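Local coordinates for alpha-galactosidase (Lactobacillus brevis, PDB 3MI6), which probably hydrolyses terminal, non-reducing alpha-D-galactose residues from alpha-D-galactosides such as galactose oligosaccharides, galactomannans and galactolipids, at residues D[24-29]-D[48-53]; D[92-97]-D[140-145]; D[122-127]-D[321-326]; D[599-604]-D[624-629]. All coordinates share one frame; numbering follows the deposited sequence.

Contact 1. Residues D[24-29]-D[48-53]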
loop_
_atom_site.group_PDB
_atom_site.type_symbol
_atom_site.label_atom_id
_atom_site.label_comp_id
_atom_site.label_asym_id
_atom_site.label_seq_id
_atom_site.Cartn_x
_atom_site.Cartn_y
_atom_site.Cartn_z
ATOM N N GLN D 24 29.899 24.409 0.853
ATOM C CA GLN D 24 31.269 24.722 1.239
ATOM C C GLN D 24 32.277 24.373 0.147
ATOM O O GLN D 24 32.185 23.317 -0.484
ATOM C CB GLN D 24 31.628 23.971 2.519
ATOM C CG GLN D 24 32.971 24.347 3.114
ATOM C CD GLN D 24 33.260 23.611 4.424
ATOM O OE1 GLN D 24 32.880 22.445 4.602
ATOM N NE2 GLN D 24 33.947 24.289 5.343
ATOM N N ILE D 25 33.243 25.263 -0.077
ATOM C CA ILE D 25 34.358 24.949 -0.965
ATOM C C ILE D 25 35.261 23.952 -0.262
ATOM O O ILE D 25 35.562 24.089 0.927
ATOM C CB ILE D 25 35.156 26.189 -1.362
ATOM C CG1 ILE D 25 34.257 27.174 -2.103
ATOM C CG2 ILE D 25 36.303 25.802 -2.259
ATOM C CD1 ILE D 25 33.606 26.581 -3.341
HETATM N N MSE D 26 35.695 22.944 -0.997
HETATM C CA MSE D 26 36.354 21.817 -0.368
HETATM C C MSE D 26 37.831 21.632 -0.713
HETATM O O MSE D 26 38.386 22.293 -1.601
HETATM C CB MSE D 26 35.585 20.548 -0.696
HETATM C CG MSE D 26 34.136 20.601 -0.249
HETATM SE SE MSE D 26 33.502 18.789 -0.011
HETATM C CE MSE D 26 33.773 18.082 -1.825
ATOM N N LYS D 27 38.455 20.719 0.022
ATOM C CA LYS D 27 39.859 20.381 -0.147
ATOM C C LYS D 27 40.283 20.387 -1.620
ATOM O O LYS D 27 41.272 21.024 -1.982
ATOM C CB LYS D 27 40.120 19.020 0.500
ATOM C CG LYS D 27 41.558 18.582 0.527
ATOM C CD LYS D 27 41.688 17.135 1.017
ATOM C CE LYS D 27 41.376 16.984 2.516
ATOM N NZ LYS D 27 42.417 17.596 3.397
ATOM N N ASN D 28 39.531 19.701 -2.475
ATOM C CA ASN D 28 39.932 19.571 -3.874
ATOM C C ASN D 28 39.512 20.729 -4.762
ATOM O O ASN D 28 39.746 20.690 -5.965
ATOM C CB ASN D 28 39.409 18.282 -4.480
ATOM C CG ASN D 28 37.923 18.333 -4.747
ATOM O OD1 ASN D 28 37.210 19.206 -4.237
ATOM N ND2 ASN D 28 37.441 17.388 -5.547
ATOM N N GLY D 29 38.883 21.740 -4.171
ATOM C CA GLY D 29 38.521 22.949 -4.890
ATOM C C GLY D 29 37.092 23.001 -5.395
ATOM O O GLY D 29 36.637 24.055 -5.854
ATOM N N ASN D 48 30.809 18.478 11.573
ATOM C CA ASN D 48 29.988 17.308 11.834
ATOM C C ASN D 48 29.269 16.817 10.590
ATOM O O ASN D 48 29.399 15.657 10.203
ATOM C CB ASN D 48 28.971 17.600 12.940
ATOM C CG ASN D 48 28.024 16.447 13.173
ATOM O OD1 ASN D 48 28.437 15.371 13.611
ATOM N ND2 ASN D 48 26.741 16.666 12.883
ATOM N N LEU D 49 28.498 17.704 9.978
ATOM C CA LEU D 49 27.737 17.354 8.791
ATOM C C LEU D 49 28.631 16.917 7.618
ATOM O O LEU D 49 28.178 16.219 6.705
ATOM C CB LEU D 49 26.853 18.532 8.386
ATOM C CG LEU D 49 25.840 18.899 9.469
ATOM C CD1 LEU D 49 25.193 20.251 9.194
ATOM C CD2 LEU D 49 24.794 17.810 9.578
HETATM N N MSE D 50 29.904 17.309 7.659
HETATM C CA MSE D 50 30.822 17.068 6.554
HETATM C C MSE D 50 31.750 15.881 6.783
HETATM O O MSE D 50 32.726 15.696 6.050
HETATM C CB MSE D 50 31.637 18.333 6.267
HETATM C CG MSE D 50 30.865 19.382 5.495
HETATM SE SE MSE D 50 30.292 18.707 3.736
HETATM C CE MSE D 50 31.922 19.106 2.748
ATOM N N SER D 51 31.443 15.073 7.790
ATOM C CA SER D 51 32.276 13.927 8.118
ATOM C C SER D 51 32.489 13.012 6.910
ATOM O O SER D 51 31.621 12.892 6.046
ATOM C CB SER D 51 31.666 13.142 9.276
ATOM O OG SER D 51 31.376 13.996 10.365
ATOM N N GLN D 52 33.646 12.361 6.860
ATOM C CA GLN D 52 33.995 11.486 5.748
ATOM C C GLN D 52 34.538 10.172 6.256
ATOM O O GLN D 52 35.395 10.158 7.138
ATOM C CB GLN D 52 35.055 12.146 4.868
ATOM C CG GLN D 52 34.698 13.548 4.428
ATOM C CD GLN D 52 35.506 13.995 3.233
ATOM O OE1 GLN D 52 35.305 15.094 2.713
ATOM N NE2 GLN D 52 36.419 13.141 2.780
ATOM N N GLU D 53 34.055 9.068 5.697
ATOM C CA GLU D 53 34.541 7.749 6.100
ATOM C C GLU D 53 34.940 6.909 4.902
ATOM O O GLU D 53 34.345 7.018 3.841
ATOM C CB GLU D 53 33.486 7.004 6.925
ATOM C CG GLU D 53 33.251 7.569 8.326
ATOM C CD GLU D 53 32.148 6.844 9.086
ATOM O OE1 GLU D 53 31.317 6.155 8.444
ATOM O OE2 GLU D 53 32.117 6.978 10.329
#

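Contact 2. Residues D[92-97]-D[140-145]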
loop_
_atom_site.group_PDB
_atom_site.type_symbol
_atom_site.label_atom_id
_atom_site.label_comp_id
_atom_site.label_asym_id
_atom_site.label_seq_id
_atom_site.Cartn_x
_atom_site.Cartn_y
_atom_site.Cartn_z
ATOM N N VAL D 92 32.119 18.609 -20.524
ATOM C CA VAL D 92 32.811 19.384 -21.555
ATOM C C VAL D 92 33.829 18.558 -22.339
ATOM O O VAL D 92 34.721 17.955 -21.755
ATOM C CB VAL D 92 33.596 20.572 -20.965
ATOM C CG1 VAL D 92 33.899 21.604 -22.059
ATOM C CG2 VAL D 92 32.852 21.206 -19.820
ATOM N N THR D 93 33.704 18.566 -23.662
ATOM C CA THR D 93 34.610 17.847 -24.546
ATOM C C THR D 93 35.667 18.800 -25.097
ATOM O O THR D 93 35.340 19.888 -25.592
ATOM C CB THR D 93 33.851 17.223 -25.757
ATOM O OG1 THR D 93 32.706 16.493 -25.303
ATOM C CG2 THR D 93 34.761 16.275 -26.557
ATOM N N GLN D 94 36.931 18.389 -25.032
ATOM C CA GLN D 94 38.008 19.195 -25.594
ATOM C C GLN D 94 38.220 18.921 -27.074
ATOM O O GLN D 94 37.532 18.091 -27.669
ATOM C CB GLN D 94 39.306 18.956 -24.840
ATOM C CG GLN D 94 39.245 19.326 -23.366
ATOM C CD GLN D 94 40.432 18.796 -22.589
ATOM O OE1 GLN D 94 41.572 18.935 -23.029
ATOM N NE2 GLN D 94 40.171 18.175 -21.431
ATOM N N ALA D 95 39.170 19.646 -27.665
ATOM C CA ALA D 95 39.571 19.426 -29.053
ATOM C C ALA D 95 40.116 18.013 -29.231
ATOM O O ALA D 95 40.018 17.439 -30.312
ATOM C CB ALA D 95 40.598 20.451 -29.472
ATOM N N ASN D 96 40.650 17.444 -28.155
ATOM C CA ASN D 96 41.298 16.138 -28.211
ATOM C C ASN D 96 40.399 14.966 -27.870
ATOM O O ASN D 96 40.813 13.811 -27.989
ATOM C CB ASN D 96 42.536 16.095 -27.301
ATOM C CG ASN D 96 42.185 16.069 -25.815
ATOM O OD1 ASN D 96 41.050 16.347 -25.420
ATOM N ND2 ASN D 96 43.167 15.743 -24.985
ATOM N N GLY D 97 39.186 15.255 -27.416
ATOM C CA GLY D 97 38.231 14.202 -27.133
ATOM C C GLY D 97 38.037 13.898 -25.662
ATOM O O GLY D 97 37.051 13.274 -25.279
ATOM N N ASP D 140 38.645 25.708 -14.510
ATOM C CA ASP D 140 39.148 24.383 -14.814
ATOM C C ASP D 140 40.680 24.369 -14.985
ATOM O O ASP D 140 41.233 25.036 -15.875
ATOM C CB ASP D 140 38.471 23.887 -16.085
ATOM C CG ASP D 140 38.917 22.499 -16.481
ATOM O OD1 ASP D 140 39.173 21.664 -15.571
ATOM O OD2 ASP D 140 38.990 22.248 -17.710
ATOM N N ARG D 141 41.356 23.607 -14.128
ATOM C CA ARG D 141 42.798 23.388 -14.241
ATOM C C ARG D 141 43.218 22.754 -15.573
ATOM O O ARG D 141 44.387 22.816 -15.952
ATOM C CB ARG D 141 43.302 22.498 -13.098
ATOM C CG ARG D 141 43.031 23.049 -11.704
ATOM C CD ARG D 141 43.809 22.288 -10.635
ATOM N NE ARG D 141 43.268 20.955 -10.380
ATOM C CZ ARG D 141 42.686 20.599 -9.238
ATOM N NH1 ARG D 141 42.582 21.484 -8.247
ATOM N NH2 ARG D 141 42.223 19.362 -9.078
ATOM N N ILE D 142 42.275 22.132 -16.273
ATOM C CA ILE D 142 42.596 21.417 -17.504
ATOM C C ILE D 142 42.377 22.223 -18.792
ATOM O O ILE D 142 43.167 22.120 -19.729
ATOM C CB ILE D 142 41.820 20.082 -17.614
ATOM C CG1 ILE D 142 42.161 19.162 -16.444
ATOM C CG2 ILE D 142 42.130 19.398 -18.926
ATOM C CD1 ILE D 142 41.547 17.783 -16.551
ATOM N N THR D 143 41.319 23.019 -18.859
ATOM C CA THR D 143 40.994 23.648 -20.132
ATOM C C THR D 143 40.940 25.155 -20.044
ATOM O O THR D 143 40.932 25.831 -21.068
ATOM C CB THR D 143 39.652 23.144 -20.701
ATOM O OG1 THR D 143 38.566 23.690 -19.936
ATOM C CG2 THR D 143 39.596 21.625 -20.665
ATOM N N GLY D 144 40.882 25.676 -18.825
ATOM C CA GLY D 144 40.833 27.113 -18.639
ATOM C C GLY D 144 39.442 27.715 -18.667
ATOM O O GLY D 144 39.270 28.898 -18.365
ATOM N N LEU D 145 38.456 26.900 -19.040
ATOM C CA LEU D 145 37.046 27.272 -18.982
ATOM C C LEU D 145 36.714 27.843 -17.617
ATOM O O LEU D 145 37.231 27.380 -16.600
ATOM C CB LEU D 145 36.177 26.037 -19.238
ATOM C CG LEU D 145 34.698 26.089 -18.842
ATOM C CD1 LEU D 145 33.818 26.142 -20.062
ATOM C CD2 LEU D 145 34.341 24.883 -18.023
#

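Contact 3. Residues D[122-127]-D[321-326]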
loop_
_atom_site.group_PDB
_atom_site.type_symbol
_atom_site.label_atom_id
_atom_site.label_comp_id
_atom_site.label_asym_id
_atom_site.label_seq_id
_atom_site.Cartn_x
_atom_site.Cartn_y
_atom_site.Cartn_z
ATOM N N SER D 122 13.460 35.408 -16.999
ATOM C CA SER D 122 14.217 35.222 -15.770
ATOM C C SER D 122 13.663 36.026 -14.614
ATOM O O SER D 122 12.670 36.741 -14.746
ATOM C CB SER D 122 15.683 35.601 -15.995
ATOM O OG SER D 122 15.788 36.931 -16.485
ATOM N N THR D 123 14.329 35.917 -13.474
ATOM C CA THR D 123 13.802 36.493 -12.248
ATOM C C THR D 123 14.464 37.798 -11.877
ATOM O O THR D 123 15.631 38.013 -12.144
ATOM C CB THR D 123 13.938 35.518 -11.092
ATOM O OG1 THR D 123 15.243 34.926 -11.135
ATOM C CG2 THR D 123 12.885 34.442 -11.225
ATOM N N PHE D 124 13.707 38.663 -11.229
ATOM C CA PHE D 124 14.192 39.988 -10.931
ATOM C C PHE D 124 13.630 40.441 -9.589
ATOM O O PHE D 124 12.579 39.971 -9.167
ATOM C CB PHE D 124 13.699 40.918 -12.016
ATOM C CG PHE D 124 12.255 40.746 -12.305
ATOM C CD1 PHE D 124 11.309 41.469 -11.602
ATOM C CD2 PHE D 124 11.833 39.834 -13.256
ATOM C CE1 PHE D 124 9.961 41.314 -11.861
ATOM C CE2 PHE D 124 10.478 39.663 -13.517
ATOM C CZ PHE D 124 9.541 40.403 -12.816
ATOM N N ASP D 125 14.352 41.337 -8.916
ATOM C CA ASP D 125 13.849 42.023 -7.736
ATOM C C ASP D 125 13.832 43.526 -7.988
ATOM O O ASP D 125 14.818 44.206 -7.758
ATOM C CB ASP D 125 14.692 41.697 -6.495
ATOM C CG ASP D 125 14.148 42.363 -5.236
ATOM O OD1 ASP D 125 12.961 42.747 -5.243
ATOM O OD2 ASP D 125 14.888 42.512 -4.238
ATOM N N ASP D 126 12.708 44.039 -8.466
ATOM C CA ASP D 126 12.557 45.465 -8.689
ATOM C C ASP D 126 11.575 46.029 -7.669
ATOM O O ASP D 126 11.034 47.122 -7.836
ATOM C CB ASP D 126 12.037 45.727 -10.105
ATOM C CG ASP D 126 13.022 45.292 -11.192
ATOM O OD1 ASP D 126 14.253 45.531 -11.035
ATOM O OD2 ASP D 126 12.557 44.721 -12.210
ATOM N N THR D 127 11.336 45.269 -6.610
ATOM C CA THR D 127 10.307 45.619 -5.640
ATOM C C THR D 127 10.920 45.727 -4.253
ATOM O O THR D 127 10.237 45.609 -3.240
ATOM C CB THR D 127 9.162 44.584 -5.642
ATOM O OG1 THR D 127 9.710 43.274 -5.840
ATOM C CG2 THR D 127 8.167 44.881 -6.763
ATOM N N VAL D 321 6.506 37.238 -13.425
ATOM C CA VAL D 321 5.487 37.544 -14.415
ATOM C C VAL D 321 5.759 38.961 -14.956
ATOM O O VAL D 321 6.269 39.837 -14.253
ATOM C CB VAL D 321 4.069 37.128 -13.905
ATOM C CG1 VAL D 321 2.976 37.568 -14.863
ATOM C CG2 VAL D 321 4.010 35.637 -13.717
ATOM N N ASN D 322 5.448 39.150 -16.231
ATOM C CA ASN D 322 5.281 40.446 -16.863
ATOM C C ASN D 322 4.584 41.305 -15.811
ATOM O O ASN D 322 3.436 41.044 -15.460
ATOM C CB ASN D 322 4.514 40.242 -18.179
ATOM C CG ASN D 322 4.310 41.535 -18.973
ATOM O OD1 ASN D 322 4.164 42.605 -18.408
ATOM N ND2 ASN D 322 4.260 41.418 -20.296
ATOM N N PRO D 323 5.279 42.342 -15.305
ATOM C CA PRO D 323 4.754 43.312 -14.323
ATOM C C PRO D 323 3.583 44.154 -14.834
ATOM O O PRO D 323 2.816 44.722 -14.057
ATOM C CB PRO D 323 5.956 44.218 -14.055
ATOM C CG PRO D 323 7.133 43.389 -14.402
ATOM C CD PRO D 323 6.708 42.558 -15.569
ATOM N N ARG D 324 3.455 44.238 -16.146
ATOM C CA ARG D 324 2.369 44.967 -16.764
ATOM C C ARG D 324 1.036 44.273 -16.504
ATOM O O ARG D 324 -0.023 44.895 -16.601
ATOM C CB ARG D 324 2.634 45.083 -18.269
ATOM C CG ARG D 324 1.522 45.708 -19.063
ATOM C CD ARG D 324 1.255 47.132 -18.595
ATOM N NE ARG D 324 0.085 47.687 -19.270
ATOM C CZ ARG D 324 -1.157 47.588 -18.804
ATOM N NH1 ARG D 324 -1.395 46.971 -17.648
ATOM N NH2 ARG D 324 -2.158 48.108 -19.494
ATOM N N PHE D 325 1.075 42.981 -16.193
ATOM C CA PHE D 325 -0.169 42.237 -16.021
ATOM C C PHE D 325 -0.187 41.357 -14.781
ATOM O O PHE D 325 -1.217 40.807 -14.436
ATOM C CB PHE D 325 -0.519 41.419 -17.275
ATOM C CG PHE D 325 -0.841 42.256 -18.481
ATOM C CD1 PHE D 325 0.096 42.435 -19.492
ATOM C CD2 PHE D 325 -2.076 42.861 -18.608
ATOM C CE1 PHE D 325 -0.187 43.208 -20.595
ATOM C CE2 PHE D 325 -2.378 43.638 -19.725
ATOM C CZ PHE D 325 -1.429 43.808 -20.721
ATOM N N ALA D 326 0.945 41.263 -14.099
ATOM C CA ALA D 326 1.070 40.451 -12.898
ATOM C C ALA D 326 -0.102 40.607 -11.936
ATOM O O ALA D 326 -0.565 39.613 -11.353
ATOM C CB ALA D 326 2.354 40.788 -12.182
#

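Contact 4. Residues D[599-604]-D[624-629]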
loop_
_atom_site.group_PDB
_atom_site.type_symbol
_atom_site.label_atom_id
_atom_site.label_comp_id
_atom_site.label_asym_id
_atom_site.label_seq_id
_atom_site.Cartn_x
_atom_site.Cartn_y
_atom_site.Cartn_z
ATOM N N PHE D 599 -12.382 29.758 -11.257
ATOM C CA PHE D 599 -11.092 29.644 -10.576
ATOM C C PHE D 599 -9.913 29.712 -11.553
ATOM O O PHE D 599 -9.064 28.815 -11.650
ATOM C CB PHE D 599 -11.069 28.417 -9.667
ATOM C CG PHE D 599 -12.044 28.515 -8.534
ATOM C CD1 PHE D 599 -13.394 28.263 -8.743
ATOM C CD2 PHE D 599 -11.621 28.899 -7.264
ATOM C CE1 PHE D 599 -14.300 28.355 -7.711
ATOM C CE2 PHE D 599 -12.512 28.992 -6.223
ATOM C CZ PHE D 599 -13.858 28.722 -6.439
ATOM N N GLY D 600 -9.885 30.825 -12.268
ATOM C CA GLY D 600 -8.880 31.096 -13.260
ATOM C C GLY D 600 -9.343 32.358 -13.942
ATOM O O GLY D 600 -9.979 33.218 -13.334
ATOM N N ASP D 601 -9.048 32.453 -15.224
ATOM C CA ASP D 601 -9.415 33.621 -16.001
ATOM C C ASP D 601 -10.587 33.286 -16.921
ATOM O O ASP D 601 -10.408 32.737 -18.017
ATOM C CB ASP D 601 -8.185 34.143 -16.755
ATOM C CG ASP D 601 -7.010 34.402 -15.812
ATOM O OD1 ASP D 601 -7.263 34.821 -14.661
ATOM O OD2 ASP D 601 -5.841 34.164 -16.198
ATOM N N LEU D 602 -11.781 33.636 -16.441
ATOM C CA LEU D 602 -13.054 33.280 -17.069
ATOM C C LEU D 602 -13.181 33.810 -18.489
ATOM O O LEU D 602 -12.730 34.911 -18.798
ATOM C CB LEU D 602 -14.240 33.765 -16.210
ATOM C CG LEU D 602 -15.636 33.407 -16.719
ATOM C CD1 LEU D 602 -15.814 31.907 -16.736
ATOM C CD2 LEU D 602 -16.730 34.072 -15.887
ATOM N N GLY D 603 -13.795 33.005 -19.345
ATOM C CA GLY D 603 -13.913 33.299 -20.760
ATOM C C GLY D 603 -15.020 32.434 -21.318
ATOM O O GLY D 603 -15.407 31.456 -20.688
ATOM N N TYR D 604 -15.558 32.803 -22.470
ATOM C CA TYR D 604 -16.647 32.045 -23.069
ATOM C C TYR D 604 -16.294 31.657 -24.476
ATOM O O TYR D 604 -15.746 32.457 -25.219
ATOM C CB TYR D 604 -17.970 32.818 -23.018
ATOM C CG TYR D 604 -18.503 32.899 -21.625
ATOM C CD1 TYR D 604 -19.482 32.020 -21.185
ATOM C CD2 TYR D 604 -17.988 33.818 -20.726
ATOM C CE1 TYR D 604 -19.960 32.067 -19.870
ATOM C CE2 TYR D 604 -18.448 33.878 -19.422
ATOM C CZ TYR D 604 -19.435 33.001 -18.999
ATOM O OH TYR D 604 -19.886 33.065 -17.712
ATOM N N ALA D 624 -21.591 38.875 -14.000
ATOM C CA ALA D 624 -21.722 39.863 -12.922
ATOM C C ALA D 624 -21.144 39.298 -11.635
ATOM O O ALA D 624 -20.467 39.990 -10.878
ATOM C CB ALA D 624 -23.158 40.236 -12.721
ATOM N N PHE D 625 -21.407 38.023 -11.398
ATOM C CA PHE D 625 -20.865 37.365 -10.230
ATOM C C PHE D 625 -19.346 37.335 -10.297
ATOM O O PHE D 625 -18.664 37.684 -9.331
ATOM C CB PHE D 625 -21.396 35.937 -10.111
ATOM C CG PHE D 625 -20.841 35.192 -8.937
ATOM C CD1 PHE D 625 -21.187 35.556 -7.648
ATOM C CD2 PHE D 625 -19.982 34.130 -9.115
ATOM C CE1 PHE D 625 -20.686 34.880 -6.567
ATOM C CE2 PHE D 625 -19.478 33.440 -8.029
ATOM C CZ PHE D 625 -19.831 33.814 -6.763
ATOM N N TYR D 626 -18.815 36.901 -11.437
ATOM C CA TYR D 626 -17.379 36.767 -11.576
ATOM C C TYR D 626 -16.688 38.109 -11.430
ATOM O O TYR D 626 -15.646 38.206 -10.767
ATOM C CB TYR D 626 -17.021 36.143 -12.911
ATOM C CG TYR D 626 -15.537 35.937 -13.099
ATOM C CD1 TYR D 626 -14.884 34.874 -12.485
ATOM C CD2 TYR D 626 -14.786 36.796 -13.901
ATOM C CE1 TYR D 626 -13.517 34.675 -12.659
ATOM C CE2 TYR D 626 -13.421 36.610 -14.080
ATOM C CZ TYR D 626 -12.793 35.548 -13.463
ATOM O OH TYR D 626 -11.449 35.346 -13.648
ATOM N N LYS D 627 -17.266 39.138 -12.053
ATOM C CA LYS D 627 -16.711 40.491 -11.989
ATOM C C LYS D 627 -16.678 41.024 -10.549
ATOM O O LYS D 627 -15.689 41.623 -10.123
ATOM C CB LYS D 627 -17.512 41.451 -12.873
ATOM C CG LYS D 627 -17.355 41.275 -14.383
ATOM C CD LYS D 627 -18.204 42.318 -15.111
ATOM C CE LYS D 627 -17.945 42.328 -16.595
ATOM N NZ LYS D 627 -18.675 43.445 -17.277
ATOM N N CYS D 628 -17.769 40.802 -9.819
ATOM C CA CYS D 628 -17.917 41.222 -8.421
ATOM C C CYS D 628 -16.755 40.677 -7.605
ATOM O O CYS D 628 -16.236 41.347 -6.728
ATOM C CB CYS D 628 -19.265 40.710 -7.870
ATOM S SG CYS D 628 -19.906 41.327 -6.230
ATOM N N TYR D 629 -16.324 39.464 -7.915
ATOM C CA TYR D 629 -15.328 38.817 -7.092
ATOM C C TYR D 629 -14.085 38.490 -7.890
ATOM O O TYR D 629 -13.395 37.507 -7.609
ATOM C CB TYR D 629 -15.902 37.533 -6.472
ATOM C CG TYR D 629 -16.982 37.753 -5.438
ATOM C CD1 TYR D 629 -16.659 38.112 -4.138
ATOM C CD2 TYR D 629 -18.322 37.593 -5.756
ATOM C CE1 TYR D 629 -17.639 38.314 -3.180
ATOM C CE2 TYR D 629 -19.307 37.792 -4.806
ATOM C CZ TYR D 629 -18.955 38.154 -3.517
ATOM O OH TYR D 629 -19.925 38.359 -2.564
#

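Contact 1. Residues D[24-29]-D[48-53]
Met50 bends at chi2 (-61°) and chi3 (-85°), which sets its methyl CE against Met26 and Gln24. Both methionines are modelled as selenomethionine, with SE in place of sulphur. The contact lies at the surface of the family 36 N-terminal beta domain. Segment 24-29 runs off the end of strand 19-25 of a four-stranded antiparallel sheet. Segment 48-53 belongs to the long loop after strand 31-36, the next strand of that sheet.

Met26 bends at chi3 (-60°). Met26 SE meets Met50 CE at 3.2 Å, and Met26 CG lies 4.0 Å from the same methyl. The two chains cross obliquely, and Met50 CE is the atom that meets Met26. Gln24 is extended beyond CG and meets Met50 with its OE1. Gln24 OE1 stands 3.8 Å from Met50 CG and 3.9 Å from Met50 CE. This is van der Waals packing between an amide oxygen and a selenoether chain.

The backbones stay well apart, and the bridge is made by side chains alone. Ile34 of strand 31-36 touches both Gln24 and Met50, while Phe68 and Ile73 pack on Met26. The loop also faces a second subunit, where Ser51 packs on Phe713 of that subunit.

Each segment has a type I turn. Met26 to Gly29 closes with Gly29 N on Met26 O. In the turn from Asn48 to Ser51, Asn48 O accepts twice: from Ser51 N at 3.2 Å and from Ser51 OG at 2.6 Å.

Contact 2. Residues D[92-97]-D[140-145]
Thr143 OG1 is gripped twice within its own loop, while the methyl of the same residue meets Gln94. The hydroxyl donates to Asp140 OD2 at 2.7 Å, on the anti lone pair of that oxygen. It also accepts a weak bond from Leu145 N. Asp140 OD2 takes a further weak bond from Thr143 N, and Asp140 OD1 takes one from Ile142 N. The bonds to OG1 probably help to set the rotation of the threonine. With OG1 between the backbone N and the carbonyl carbon (chi1 73°), CG2 faces segment 92-97.

Gln94 lies across that methyl with its chain extended beyond CG. Thr143 CG2 stands 3.5 Å from Gln94 CD and 3.6 Å from Gln94 CG. Ile142 crosses the glutamine at about a right angle, and its CG2 comes 3.4 Å from Gln94 NE2. The loop is the turn of a beta hairpin between strands 132-140 and 146-154 of the N-terminal beta domain. Asp140 N bonds to Leu145 O at the mouth of the turn, and Gly144, just before Leu145, takes a positive phi. Segment 92-97 leaves strand 90-93, which belongs to another sheet.

Gln94 OE1 also accepts a weak hydrogen bond from Lys437 NZ of the third subunit. With an alanine in place of Gln94, the methyls of Thr143 and Ile142 would probably face a gap, and the lysine would lose this weak partner.

Deeper in, Val92 CG2 meets Leu145 CD2 at 4.4 Å. Leu174 of strand 174-186 touches Val92, Thr143 and Leu145.

Contact 3. Residues D[122-127]-D[321-326]
The backbone is extended at Phe124 (phi -146°, psi 154°), whereas the facing chain enters a turn at Asn322. Phe124 points toward that turn and carries the contact with the far end of its ring. CG sits between the backbone N and the carbonyl carbon (chi1 47°), which places CZ, the ring's far carbon, beside segment 321-326.

Phe124 CZ approaches Val321 O at 3.6 Å. The oxygen lies at the ring edge, in its plane. The slightly positive hydrogen on CZ probably faces this carbonyl, a weak electrostatic attraction. The Val321 side chain points away, so this residue acts through its backbone. The Phe124 and Pro323 side chains approach each other from opposite directions, with Pro323 CG 4.2 Å from Phe124 CZ, obliquely to the ring.

The turn that carries Pro323 is held by Asn322. Its OD1 accepts from Arg324 N at 2.9 Å, in the carbonyl plane, which makes an Asx turn. Phe325 N also bonds to Asn322 O at 3.1 Å. Asp125 forms a second Asx turn, with Thr127 N on its OD1.

Arg116 makes a cation-pi contact with Phe124 and a salt bridge with Asp126. The contact joins the N-terminal beta domain to the catalytic barrel domain. Segment 122-127 lies between strands 103-112 and 132-140 and is tied to helix 305-319 through Phe124 and His319. Segment 321-326 leads from that helix to strand 333-335 of the barrel, with Val321 packed on Pro543 and Met571.

Contact 4. Residues D[599-604]-D[624-629]
Leu602 lies over one face of the Tyr626 ring, the two side chains sliding past each other in opposite directions. Leu602 CB sits 3.5 Å from the ring centroid and 10° off the ring normal, a CH-pi contact. Farther out, Leu602 CD2 reaches the root of the tyrosine, 3.6 Å from Tyr626 CG. The tyrosine stretches away from its helix, with CG anti to the backbone N (chi1 -178°), and brings its hydroxyl up to two backbone groups of the strand end. Tyr626 OH donates to Gly600 O at 2.6 Å, on a lone pair in the carbonyl plane. Tyr626 OH accepts from Leu602 N at 3.3 Å, in a nearly straight bond (169°).

Strand 601-604 is the eighth strand of the (beta/alpha)8 barrel, and helix 613-628 is the helix that follows it. The ring thus spans from helix to strand. Gln634 NE2 is also hydrogen-bonded to the buried hydroxyl. A phenylalanine in place of Tyr626 would probably leave Gly600 O, Leu602 N and Gln634 NE2 without their shared partner. Val576 of the neighbouring strand 572-576 packs on Leu602, and Val332 touches Tyr626.

Overall arrangement
Contacts 1 and 2 belong to the outer part of the N-terminal beta domain, on the same side of the chain's centre. They touch each other through Asn28 and Arg141, and both also face other subunits. Contact 1 is a surface contact and contact 2 is partly buried. Contacts 3 and 4 are buried and meet no other chain of the assembly. Contact 3 joins the beta domain to the barrel domain, while contact 4 lies wholly within the barrel; their centres are about 24 Å apart. The chemistry differs with place. Side-chain packing carries contacts 1 and 2, and a ring edge meets a carbonyl in contact 3. Contact 4 alone has hydrogen bonds between its two segments.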